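Local coordinates for protein C-1-tetrahydrofolate synthase, cytoplasmic, putative (Trypanosoma brucei, PDB 4CJX) that probably oxidises methylenetetrahydrofolate with NADP+ and hydrolyses the resulting methenyl form, interconverting folate one-carbon units as a homodimeric bifunctional enzyme, at residues Val33-Gln38 and Pro298-Met303; Ser70-Val74 and Val120-Leu124; Ala114-Ile118 and Thr308-Phe312; Arg186-Arg192 and Ala209-His215. All blocks are in the same frame, centred on the assembly; numbering follows the deposited sequence.

Contact 1: residues Val33-Gln38 and Pro298-Met303; sequences VAKAIQ and PVTVSM. With 9L9 ((2S)-2-[[4-[[2,4-bis(azanyl)-6-oxidanylidene-1H-pyrimidin-5-yl]carbamoylamino]phenyl]carbonylamino]pentanedioic acid), chain G.
Two nearly parallel helices, 30-51 and 296-316, pack here with Ala34 and Ile37 of one set against Val299 and Ser302 of the other, on the flank of the folate pocket of this FolD-type enzyme. The axes of the two short segments approach to 8.8 Å at 18°, and Ala34 lets the backbones come close. Its CB lies 3.1 Å from Ser302 OG and also rests against Pro298 CB. Val33 CG1 meets Val299 CG2 at 3.7 Å, and one turn further on Ile37 sends CG2 to Ser302 CB. The CG1 arm of Ile37 extends across the methionine side chain at about a right angle, so that the terminal methyls Ile37 CD1 and Met303 CE come very close. Met303 CB points away from the partner helix, but the chain folds back on itself beyond CG (chi2 -52°), and this is what lets CE reach the isoleucine. The polar link is made by Gln38. Its carboxamide NE2 donates to Ser302 OG at 2.6 Å, a bent bond with the hydroxyl tilted 29° from the amide plane. A water accepts a second bond from the same nitrogen and donates to Pro298 O, which also receives a weak bond from the serine hydroxyl, so that serine, glutamine, water and carbonyl form a closed ring. The ligand lies against another side of helix 296-316: Val301 CG2 approaches the benzoyl carbon C5B of 9L9 at 3.8 Å. The carboxylate oxygen named O in 9L9 lies 3.6 Å from Pro298 CD.

Contact 2: residues Ser70-Val74 and Val120-Leu124; sequences SQTYV and VQLPL. With 9L9 ((2S)-2-[[4-[[2,4-bis(azanyl)-6-oxidanylidene-1H-pyrimidin-5-yl]carbamoylamino]phenyl]carbonylamino]pentanedioic acid), chain G.
The Tyr73 ring carries the benzoyl ring of 9L9 over one face, with C2B above its centre, and has the Gln121 amide NE2 at its edge, near the ring plane. That amide in turn lies over one face of the ligand's pyrimidine, Gln121 NE2 standing above 9L9 C6 at 3.4 Å. These groups line the folate pocket of the FolD catalytic domain, where helix 68-83 faces the loop that follows strand 117-120. The tyrosine and glutamine planes stand 57° apart. A bend at chi2 (71°) folds the glutamine over the pyrimidine, while OE1 is held by Lys77, which also binds the ligand. Behind the amide, Val74 CG2 packs on Gln121 CG at 3.7 Å, the two chains running past each other in opposite directions. The loop backbone reads the pyrimidine with three bonds: 9L9 N2A donates to Val120 O at 2.7 Å, 9L9 N7 donates to Leu122 O at 2.8 Å, and between them Leu122 N donates almost straight (171°) to 9L9 N1. Ser70 reaches the loop through two waters. One accepts from Gln121 NE2 and donates to Leu122 O; the other joins Ser70 OG to Pro123 O, to which it donates at 2.8 Å, just beyond the cis peptide bond.

Contact 3: residues Ala114-Ile118 and Thr308-Phe312; sequences ACHSI and TLTMF
A buried strand-to-helix contact joins His116, just before strand 117-120, and Ser117, its first residue, to Thr308, Met311 and Phe312 of the C-terminal helix 296-316, away from the folate and NADP sites. It has an aromatic end and a hydroxyl end. At the first, Phe312 turns an edge toward the face of His116 in an offset edge-to-face pair, with centroids 5.1 Å apart and planes at 64°. The nearest atoms are His116 CE1 and Phe312 CD1, 3.2 Å apart, and CE1 lies in the plane of the phenyl ring. Chi1 of 170° sets Phe312 CG trans to the backbone N, which carries the ring out beside the histidine while Phe312 CA sits above that same imidazole near its rim. The backbone of Ala114 lies over the opposite face, and ND1 is hydrogen-bonded to Gly58 N, so that the imidazole is held from both faces and at one nitrogen. At the hydroxyl end Ser117 OG donates to Thr308 OG1 at 2.7 Å, and that threonine oxygen is in turn bonded to Leu304 O. Met311 lies beside this end, its folded chain bringing CE to 3.5 Å from His116 O and SD close to Ser117 OG. Around this joint, Pro57 packs on Phe312, strand 58-64 pairs in parallel with 117-120, and Leu309 faces helix 30-51. Helix 296-316 thus lies between helix 30-51 and the face of the three-stranded sheet at its outer strand 117-120, while Ile118 faces helix 99-110 on the opposite face.

Contact 4: residues Arg186-Arg192 and Ala209-His215; sequences RVVVLGR and ATVTVVH
Val187 and Val189 lie opposite Val211 and Val213 in parallel register and hydrogen-bond to Thr210, Thr212 and Val214 on either side, in a beta-alpha-beta crossover of the Rossmann-type NADP-binding domain. Five backbone bonds ladder the strands. Val187 N to Thr210 O, at 3.0 Å, is straight at the hydrogen (178°) although the donor stands above the carbonyl plane. Thr212 N to Val187 O, Val189 N to Thr212 O and Val214 N to Val189 O follow, and Gly191 N closes the ladder on Val214 O at 2.8 Å. On the face bearing the four valines 187, 189, 211 and 213, Val189 CG2 meets Val211 CG1 at 4.2 Å, while Val187 CG2 presses on Ala209 CB. Helix 197-206, the connection of the crossover, covers Val187 and Val189 with Leu204. On the other face Leu190 and Val214 lie side by side, as do Arg186 CD and Thr210 CB at 3.9 Å, and helix 220-228 packs on Val188, Thr212 and Val214. Beyond this shell, Thr212 and Val213 pair antiparallel with a strand of the second subunit, the hydroxyl of Thr212 bonding to Thr212 of that subunit. Arg192, a residue seen to bind NADP+ in this protein, has CG anti to the backbone N (chi1 -162°); its extended chain carries CD to Val213 CG1 and NH1 to Asn206 of the second subunit. At the far end a water lies in the plane of the Arg186 guanidinium, accepting from NE at 3.0 Å, donating to Thr210 O at 2.8 Å and hydrogen-bonded to Thr212 OG1.

Overall arrangement
Contacts 1 and 3 share helix 296-316, the first joining it to helix 30-51 and the second to a sheet strand; both mix apolar packing with one direct bond to a hydroxyl. Contacts 2, 3 and 4 are buried, contact 1 only partly so. Contact 2, about 18 Å from contact 1 between centres, meets the same ligand but depends on waters and loop backbone rather than direct bonds between its segments. Contact 4 lies across the chain's centre from contacts 2 and 3, about 26 and 31 Å from them between centres. It alone is a backbone ladder, and it alone extends into the second subunit.

Contact 1: residues Val33-Gln38 and Pro298-Met303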
# COMPACT_ATOMS: atom_id res chain seq x y z
N VAL B 33 -28.55 -4.51 -0.56
CA VAL B 33 -27.43 -5.03 0.23
C VAL B 33 -27.24 -4.22 1.55
O VAL B 33 -27.05 -4.79 2.64
CB VAL B 33 -26.13 -5.07 -0.60
CG1 VAL B 33 -24.91 -5.30 0.29
CG2 VAL B 33 -26.21 -6.16 -1.66
N ALA B 34 -27.28 -2.91 1.42
CA ALA B 34 -27.18 -1.99 2.55
C ALA B 34 -28.34 -2.22 3.51
O ALA B 34 -28.12 -2.34 4.70
CB ALA B 34 -27.19 -0.56 2.03
N LYS B 35 -29.55 -2.34 2.97
CA LYS B 35 -30.75 -2.65 3.76
C LYS B 35 -30.55 -3.89 4.65
O LYS B 35 -30.83 -3.85 5.86
CB LYS B 35 -31.96 -2.84 2.84
CG LYS B 35 -33.26 -2.22 3.32
N ALA B 36 -30.06 -4.99 4.06
CA ALA B 36 -29.89 -6.25 4.82
C ALA B 36 -28.83 -6.11 5.90
O ALA B 36 -29.05 -6.51 7.06
CB ALA B 36 -29.56 -7.41 3.89
N ILE B 37 -27.70 -5.54 5.54
CA ILE B 37 -26.66 -5.24 6.50
C ILE B 37 -27.20 -4.38 7.64
O ILE B 37 -26.99 -4.70 8.81
CB ILE B 37 -25.51 -4.48 5.82
CG1 ILE B 37 -24.79 -5.41 4.82
CG2 ILE B 37 -24.56 -3.90 6.87
CD1 ILE B 37 -23.80 -4.73 3.89
N GLN B 38 -27.91 -3.30 7.31
CA GLN B 38 -28.38 -2.38 8.35
C GLN B 38 -29.46 -2.99 9.24
O GLN B 38 -29.60 -2.61 10.39
CB GLN B 38 -28.81 -1.06 7.72
CG GLN B 38 -27.59 -0.28 7.27
CD GLN B 38 -27.89 0.95 6.43
OE1 GLN B 38 -28.98 1.53 6.48
NE2 GLN B 38 -26.90 1.37 5.66
N PRO B 298 -24.48 3.18 -1.40
CA PRO B 298 -25.21 2.86 -0.18
C PRO B 298 -24.44 1.87 0.71
O PRO B 298 -24.49 2.00 1.95
CB PRO B 298 -26.54 2.27 -0.69
CG PRO B 298 -26.64 2.78 -2.10
CD PRO B 298 -25.25 2.88 -2.61
N VAL B 299 -23.72 0.95 0.09
CA VAL B 299 -22.92 -0.02 0.83
C VAL B 299 -21.72 0.63 1.52
O VAL B 299 -21.36 0.23 2.62
CB VAL B 299 -22.52 -1.23 -0.03
CG1 VAL B 299 -21.78 -2.28 0.81
CG2 VAL B 299 -23.78 -1.86 -0.62
N THR B 300 -21.13 1.64 0.89
CA THR B 300 -20.12 2.44 1.55
C THR B 300 -20.60 3.02 2.89
O THR B 300 -19.88 2.97 3.89
CB THR B 300 -19.63 3.57 0.61
OG1 THR B 300 -18.98 2.97 -0.50
CG2 THR B 300 -18.65 4.49 1.33
N VAL B 301 -21.82 3.55 2.92
CA VAL B 301 -22.42 4.04 4.17
C VAL B 301 -22.57 2.90 5.19
O VAL B 301 -22.28 3.09 6.38
CB VAL B 301 -23.80 4.70 3.95
CG1 VAL B 301 -24.45 5.08 5.27
CG2 VAL B 301 -23.68 5.92 3.04
N SER B 302 -23.03 1.74 4.72
CA SER B 302 -23.23 0.58 5.58
C SER B 302 -21.92 0.07 6.19
O SER B 302 -21.90 -0.39 7.33
CB SER B 302 -23.90 -0.57 4.81
OG SER B 302 -25.19 -0.16 4.37
N MET B 303 -20.85 0.14 5.43
CA MET B 303 -19.54 -0.29 5.94
C MET B 303 -18.99 0.65 7.03
O MET B 303 -18.25 0.20 7.90
CB MET B 303 -18.53 -0.43 4.81
CG MET B 303 -18.85 -1.52 3.79
SD MET B 303 -19.19 -3.13 4.52
CE MET B 303 -20.96 -3.12 4.61
N2A 9L9 G . -13.98 10.84 5.08
N1 9L9 G . -14.81 11.06 2.82
C2 9L9 G . -14.69 10.29 3.92
N3 9L9 G . -15.19 8.99 3.98
C4 9L9 G . -15.83 8.60 2.80
O4A 9L9 G . -16.26 7.46 2.86
N5A 9L9 G . -16.75 8.98 0.57
C5 9L9 G . -15.96 9.38 1.64
C6 9L9 G . -15.44 10.63 1.71
N7 9L9 G . -15.53 11.52 0.55
O8A 9L9 G . -18.73 8.96 1.72
N9 9L9 G . -18.70 8.51 -0.49
C1B 9L9 G . -20.03 8.24 -0.68
C2B 9L9 G . -20.48 8.14 -2.01
C3B 9L9 G . -21.82 7.89 -2.32
C4B 9L9 G . -22.77 7.73 -1.31
C5B 9L9 G . -22.31 7.78 0.03
C6B 9L9 G . -20.97 8.04 0.34
C7B 9L9 G . -24.20 7.39 -1.66
O7B 9L9 G . -24.82 6.74 -0.86
CAW 9L9 G . -18.10 8.86 0.68
N 9L9 G . -24.76 7.71 -2.85
CA 9L9 G . -26.09 7.32 -3.29
C 9L9 G . -25.94 6.19 -4.29
OXT 9L9 G . -24.85 6.12 -4.88
CB 9L9 G . -26.86 8.39 -4.02
CG 9L9 G . -26.44 9.78 -3.59
CD 9L9 G . -27.48 10.75 -4.05
OE1 9L9 G . -28.64 10.57 -3.68
OE2 9L9 G . -27.15 11.69 -4.78
O 9L9 G . -26.88 5.40 -4.52
O HOH W 1 -26.96 2.76 3.31

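Contact 2: residues Ser70-Val74 and Val120-Leu124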
# COMPACT_ATOMS: atom_id res chain seq x y z
N SER B 70 -21.01 16.42 -0.89
CA SER B 70 -20.55 16.13 0.47
C SER B 70 -21.72 16.24 1.48
O SER B 70 -21.91 15.36 2.34
CB SER B 70 -19.42 17.05 0.88
OG SER B 70 -18.21 16.75 0.20
N GLN B 71 -22.50 17.30 1.37
CA GLN B 71 -23.68 17.46 2.23
C GLN B 71 -24.60 16.26 2.16
O GLN B 71 -25.06 15.76 3.21
CB GLN B 71 -24.46 18.72 1.88
CG GLN B 71 -23.78 19.99 2.36
CD GLN B 71 -24.64 21.20 2.17
OE1 GLN B 71 -25.68 21.14 1.51
NE2 GLN B 71 -24.25 22.32 2.77
N THR B 72 -24.89 15.81 0.93
CA THR B 72 -25.71 14.64 0.75
C THR B 72 -25.13 13.41 1.44
O THR B 72 -25.87 12.69 2.10
CB THR B 72 -25.88 14.29 -0.74
OG1 THR B 72 -26.48 15.40 -1.39
CG2 THR B 72 -26.75 13.07 -0.93
N TYR B 73 -23.84 13.16 1.27
CA TYR B 73 -23.27 11.91 1.79
C TYR B 73 -23.24 11.92 3.32
O TYR B 73 -23.54 10.93 3.96
CB TYR B 73 -21.88 11.63 1.20
CG TYR B 73 -21.83 11.65 -0.32
CD1 TYR B 73 -22.92 11.25 -1.09
CD2 TYR B 73 -20.67 12.07 -1.00
CE1 TYR B 73 -22.86 11.27 -2.49
CE2 TYR B 73 -20.60 12.09 -2.39
CZ TYR B 73 -21.70 11.69 -3.13
OH TYR B 73 -21.70 11.73 -4.52
N VAL B 74 -22.89 13.04 3.91
CA VAL B 74 -22.99 13.20 5.36
C VAL B 74 -24.43 12.98 5.87
O VAL B 74 -24.63 12.23 6.83
CB VAL B 74 -22.44 14.56 5.77
CG1 VAL B 74 -22.76 14.87 7.21
CG2 VAL B 74 -20.93 14.57 5.59
N VAL B 120 -14.05 12.51 8.97
CA VAL B 120 -13.78 13.86 8.46
C VAL B 120 -14.08 13.79 6.96
O VAL B 120 -13.29 13.24 6.20
CB VAL B 120 -12.32 14.32 8.74
CG1 VAL B 120 -12.02 15.66 8.06
CG2 VAL B 120 -12.04 14.38 10.24
N GLN B 121 -15.22 14.33 6.55
CA GLN B 121 -15.66 14.22 5.15
C GLN B 121 -14.70 14.94 4.19
O GLN B 121 -14.36 16.09 4.37
CB GLN B 121 -17.11 14.72 5.00
CG GLN B 121 -17.77 14.40 3.66
CD GLN B 121 -18.11 12.94 3.45
OE1 GLN B 121 -18.30 12.16 4.39
NE2 GLN B 121 -18.23 12.55 2.18
N LEU B 122 -14.22 14.19 3.20
CA LEU B 122 -13.33 14.72 2.19
C LEU B 122 -14.14 15.00 0.92
O LEU B 122 -15.15 14.32 0.67
CB LEU B 122 -12.21 13.70 1.88
CG LEU B 122 -11.45 13.05 3.05
CD1 LEU B 122 -10.44 12.02 2.54
CD2 LEU B 122 -10.76 14.11 3.87
N PRO B 123 -13.69 15.93 0.08
CA PRO B 123 -12.43 16.66 0.21
C PRO B 123 -12.52 17.77 1.25
O PRO B 123 -13.60 18.32 1.47
CB PRO B 123 -12.21 17.25 -1.20
CG PRO B 123 -13.58 17.34 -1.79
CD PRO B 123 -14.33 16.16 -1.24
N LEU B 124 -11.41 18.05 1.91
CA LEU B 124 -11.26 19.24 2.74
C LEU B 124 -10.99 20.47 1.86
O LEU B 124 -10.58 20.33 0.71
CB LEU B 124 -10.14 19.04 3.75
CG LEU B 124 -10.50 18.08 4.90
CD1 LEU B 124 -9.24 17.71 5.68
CD2 LEU B 124 -11.56 18.69 5.82
N2A 9L9 G . -13.98 10.84 5.08
N1 9L9 G . -14.81 11.06 2.82
C2 9L9 G . -14.69 10.29 3.92
N3 9L9 G . -15.19 8.99 3.98
C4 9L9 G . -15.83 8.60 2.80
O4A 9L9 G . -16.26 7.46 2.86
N5A 9L9 G . -16.75 8.98 0.57
C5 9L9 G . -15.96 9.38 1.64
C6 9L9 G . -15.44 10.63 1.71
N7 9L9 G . -15.53 11.52 0.55
O8A 9L9 G . -18.73 8.96 1.72
N9 9L9 G . -18.70 8.51 -0.49
C1B 9L9 G . -20.03 8.24 -0.68
C2B 9L9 G . -20.48 8.14 -2.01
C3B 9L9 G . -21.82 7.89 -2.32
C4B 9L9 G . -22.77 7.73 -1.31
C5B 9L9 G . -22.31 7.78 0.03
C6B 9L9 G . -20.97 8.04 0.34
C7B 9L9 G . -24.20 7.39 -1.66
O7B 9L9 G . -24.82 6.74 -0.86
CAW 9L9 G . -18.10 8.86 0.68
N 9L9 G . -24.76 7.71 -2.85
CA 9L9 G . -26.09 7.32 -3.29
C 9L9 G . -25.94 6.19 -4.29
OXT 9L9 G . -24.85 6.12 -4.88
CB 9L9 G . -26.86 8.39 -4.02
CG 9L9 G . -26.44 9.78 -3.59
CD 9L9 G . -27.48 10.75 -4.05
OE1 9L9 G . -28.64 10.57 -3.68
OE2 9L9 G . -27.15 11.69 -4.78
O 9L9 G . -26.88 5.40 -4.52
O HOH W 2 -17.69 14.36 -0.24
O HOH W 3 -16.36 18.31 1.32

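Contact 3: residues Ala114-Ile118 and Thr308-Phe312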
# COMPACT_ATOMS: atom_id res chain seq x y z
N ALA B 114 -18.49 8.68 24.63
CA ALA B 114 -19.64 8.12 23.91
C ALA B 114 -19.51 8.19 22.36
O ALA B 114 -20.37 7.67 21.65
CB ALA B 114 -20.92 8.79 24.39
N CYS B 115 -18.43 8.82 21.86
CA CYS B 115 -18.07 8.83 20.44
C CYS B 115 -16.97 7.78 20.13
O CYS B 115 -15.84 7.90 20.60
CB CYS B 115 -17.56 10.21 20.01
SG CYS B 115 -16.86 10.30 18.33
N HIS B 116 -17.32 6.78 19.33
CA HIS B 116 -16.41 5.69 18.98
C HIS B 116 -15.79 5.79 17.57
O HIS B 116 -14.78 5.15 17.28
CB HIS B 116 -17.15 4.38 19.14
CG HIS B 116 -17.74 4.24 20.50
ND1 HIS B 116 -19.10 4.22 20.73
CD2 HIS B 116 -17.15 4.24 21.72
CE1 HIS B 116 -19.32 4.15 22.03
NE2 HIS B 116 -18.16 4.16 22.65
N SER B 117 -16.38 6.63 16.72
CA SER B 117 -15.94 6.83 15.34
C SER B 117 -15.91 8.31 14.99
O SER B 117 -16.88 9.01 15.27
CB SER B 117 -16.91 6.14 14.36
OG SER B 117 -16.55 4.78 14.17
N ILE B 118 -14.86 8.75 14.31
CA ILE B 118 -14.76 10.09 13.75
C ILE B 118 -14.52 10.06 12.25
O ILE B 118 -13.54 9.49 11.77
CB ILE B 118 -13.60 10.87 14.41
CG1 ILE B 118 -13.85 11.03 15.91
CG2 ILE B 118 -13.42 12.23 13.74
CD1 ILE B 118 -12.62 11.45 16.69
N THR B 308 -17.84 1.13 12.74
CA THR B 308 -18.19 1.82 13.97
C THR B 308 -18.71 0.87 15.05
O THR B 308 -18.31 0.97 16.22
CB THR B 308 -19.22 2.93 13.65
OG1 THR B 308 -18.67 3.85 12.69
CG2 THR B 308 -19.64 3.64 14.92
N LEU B 309 -19.55 -0.08 14.66
CA LEU B 309 -20.02 -1.11 15.59
C LEU B 309 -18.87 -2.00 16.05
O LEU B 309 -18.80 -2.35 17.22
CB LEU B 309 -21.14 -1.95 14.97
CG LEU B 309 -21.83 -2.99 15.85
CD1 LEU B 309 -22.55 -2.36 17.04
CD2 LEU B 309 -22.82 -3.77 15.01
N THR B 310 -17.97 -2.36 15.13
CA THR B 310 -16.76 -3.10 15.49
C THR B 310 -15.91 -2.31 16.50
O THR B 310 -15.47 -2.86 17.52
CB THR B 310 -15.95 -3.53 14.26
OG1 THR B 310 -16.76 -4.38 13.44
CG2 THR B 310 -14.72 -4.30 14.65
N MET B 311 -15.74 -1.01 16.24
CA MET B 311 -14.96 -0.15 17.16
C MET B 311 -15.68 -0.01 18.52
O MET B 311 -15.05 -0.09 19.57
CB MET B 311 -14.68 1.21 16.51
CG MET B 311 -13.78 1.11 15.28
SD MET B 311 -14.18 2.27 13.92
CE MET B 311 -13.27 3.69 14.50
N PHE B 312 -17.00 0.16 18.48
CA PHE B 312 -17.80 0.19 19.70
C PHE B 312 -17.53 -1.07 20.52
O PHE B 312 -17.17 -0.97 21.69
CB PHE B 312 -19.28 0.31 19.36
CG PHE B 312 -20.20 0.13 20.53
CD1 PHE B 312 -20.31 1.10 21.51
CD2 PHE B 312 -20.96 -1.02 20.66
CE1 PHE B 312 -21.16 0.95 22.59
CE2 PHE B 312 -21.81 -1.19 21.74
CZ PHE B 312 -21.91 -0.20 22.71

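Contact 4: residues Arg186-Arg192 and Ala209-His215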
# COMPACT_ATOMS: atom_id res chain seq x y z
N ARG B 186 -7.61 -12.06 -13.22
CA ARG B 186 -7.01 -10.78 -13.56
C ARG B 186 -7.95 -9.64 -13.16
O ARG B 186 -9.13 -9.61 -13.55
CB ARG B 186 -6.69 -10.73 -15.05
CG ARG B 186 -5.70 -11.79 -15.53
CD ARG B 186 -4.26 -11.39 -15.21
NE ARG B 186 -3.82 -10.27 -16.05
CZ ARG B 186 -3.47 -10.40 -17.32
NH1 ARG B 186 -3.51 -11.59 -17.91
NH2 ARG B 186 -3.10 -9.34 -18.02
N VAL B 187 -7.41 -8.71 -12.37
CA VAL B 187 -8.17 -7.60 -11.83
C VAL B 187 -7.57 -6.29 -12.30
O VAL B 187 -6.35 -6.15 -12.28
CB VAL B 187 -8.15 -7.57 -10.28
CG1 VAL B 187 -8.76 -6.28 -9.76
CG2 VAL B 187 -8.91 -8.74 -9.71
N VAL B 188 -8.41 -5.35 -12.74
CA VAL B 188 -7.97 -3.97 -12.94
C VAL B 188 -8.71 -3.03 -12.00
O VAL B 188 -9.94 -3.10 -11.87
CB VAL B 188 -8.10 -3.43 -14.39
CG1 VAL B 188 -9.51 -3.47 -14.90
CG2 VAL B 188 -7.62 -1.99 -14.46
N VAL B 189 -7.93 -2.19 -11.34
CA VAL B 189 -8.43 -1.13 -10.50
C VAL B 189 -8.04 0.16 -11.23
O VAL B 189 -6.86 0.37 -11.51
CB VAL B 189 -7.76 -1.16 -9.11
CG1 VAL B 189 -8.27 -0.03 -8.24
CG2 VAL B 189 -8.05 -2.46 -8.41
N LEU B 190 -9.03 0.99 -11.55
CA LEU B 190 -8.78 2.31 -12.12
C LEU B 190 -8.90 3.35 -10.99
O LEU B 190 -9.94 3.44 -10.30
CB LEU B 190 -9.78 2.61 -13.24
CG LEU B 190 -9.82 1.60 -14.41
CD1 LEU B 190 -10.83 0.50 -14.14
CD2 LEU B 190 -10.07 2.27 -15.78
N GLY B 191 -7.84 4.12 -10.81
CA GLY B 191 -7.78 5.12 -9.74
C GLY B 191 -7.06 4.60 -8.52
O GLY B 191 -7.00 3.40 -8.29
N ARG B 192 -6.49 5.50 -7.74
CA ARG B 192 -5.68 5.12 -6.60
C ARG B 192 -5.96 6.05 -5.41
O ARG B 192 -5.04 6.42 -4.70
CB ARG B 192 -4.20 5.15 -7.01
CG ARG B 192 -3.27 4.39 -6.10
CD ARG B 192 -2.01 3.98 -6.84
NE ARG B 192 -1.01 3.47 -5.93
CZ ARG B 192 -0.06 4.19 -5.32
NH1 ARG B 192 0.04 5.49 -5.50
NH2 ARG B 192 0.80 3.57 -4.51
N ALA B 209 -5.70 -12.32 -6.48
CA ALA B 209 -5.88 -11.80 -7.83
C ALA B 209 -4.53 -11.26 -8.30
O ALA B 209 -3.68 -10.90 -7.47
CB ALA B 209 -6.91 -10.70 -7.85
N THR B 210 -4.36 -11.21 -9.63
CA THR B 210 -3.28 -10.48 -10.30
C THR B 210 -3.79 -9.09 -10.67
O THR B 210 -4.55 -8.92 -11.64
CB THR B 210 -2.83 -11.22 -11.55
OG1 THR B 210 -2.39 -12.52 -11.16
CG2 THR B 210 -1.67 -10.51 -12.28
N VAL B 211 -3.37 -8.09 -9.90
CA VAL B 211 -3.95 -6.76 -9.96
C VAL B 211 -3.13 -5.81 -10.84
O VAL B 211 -1.91 -5.70 -10.72
CB VAL B 211 -4.05 -6.15 -8.53
CG1 VAL B 211 -4.57 -4.73 -8.57
CG2 VAL B 211 -4.91 -7.04 -7.64
N THR B 212 -3.81 -5.12 -11.72
CA THR B 212 -3.18 -4.06 -12.46
C THR B 212 -3.87 -2.77 -12.04
O THR B 212 -5.08 -2.74 -11.98
CB THR B 212 -3.40 -4.23 -13.97
OG1 THR B 212 -2.85 -5.47 -14.38
CG2 THR B 212 -2.76 -3.13 -14.70
N VAL B 213 -3.10 -1.73 -11.78
CA VAL B 213 -3.60 -0.42 -11.45
C VAL B 213 -3.33 0.55 -12.59
O VAL B 213 -2.21 0.61 -13.12
CB VAL B 213 -2.92 0.15 -10.20
CG1 VAL B 213 -3.37 1.58 -9.97
CG2 VAL B 213 -3.23 -0.73 -9.00
N VAL B 214 -4.36 1.32 -12.90
CA VAL B 214 -4.38 2.25 -13.99
C VAL B 214 -5.01 3.57 -13.47
O VAL B 214 -5.58 3.59 -12.36
CB VAL B 214 -5.19 1.55 -15.11
CG1 VAL B 214 -6.24 2.42 -15.73
CG2 VAL B 214 -4.27 0.89 -16.14
N HIS B 215 -4.87 4.65 -14.23
CA HIS B 215 -5.41 5.98 -13.86
C HIS B 215 -6.33 6.55 -14.92
O HIS B 215 -6.26 6.13 -16.08
CB HIS B 215 -4.26 6.95 -13.65
CG HIS B 215 -3.36 6.56 -12.53
ND1 HIS B 215 -3.49 7.09 -11.26
CD2 HIS B 215 -2.36 5.65 -12.46
CE1 HIS B 215 -2.58 6.55 -10.47
NE2 HIS B 215 -1.89 5.66 -11.17
O HOH W 4 -3.96 -7.86 -14.19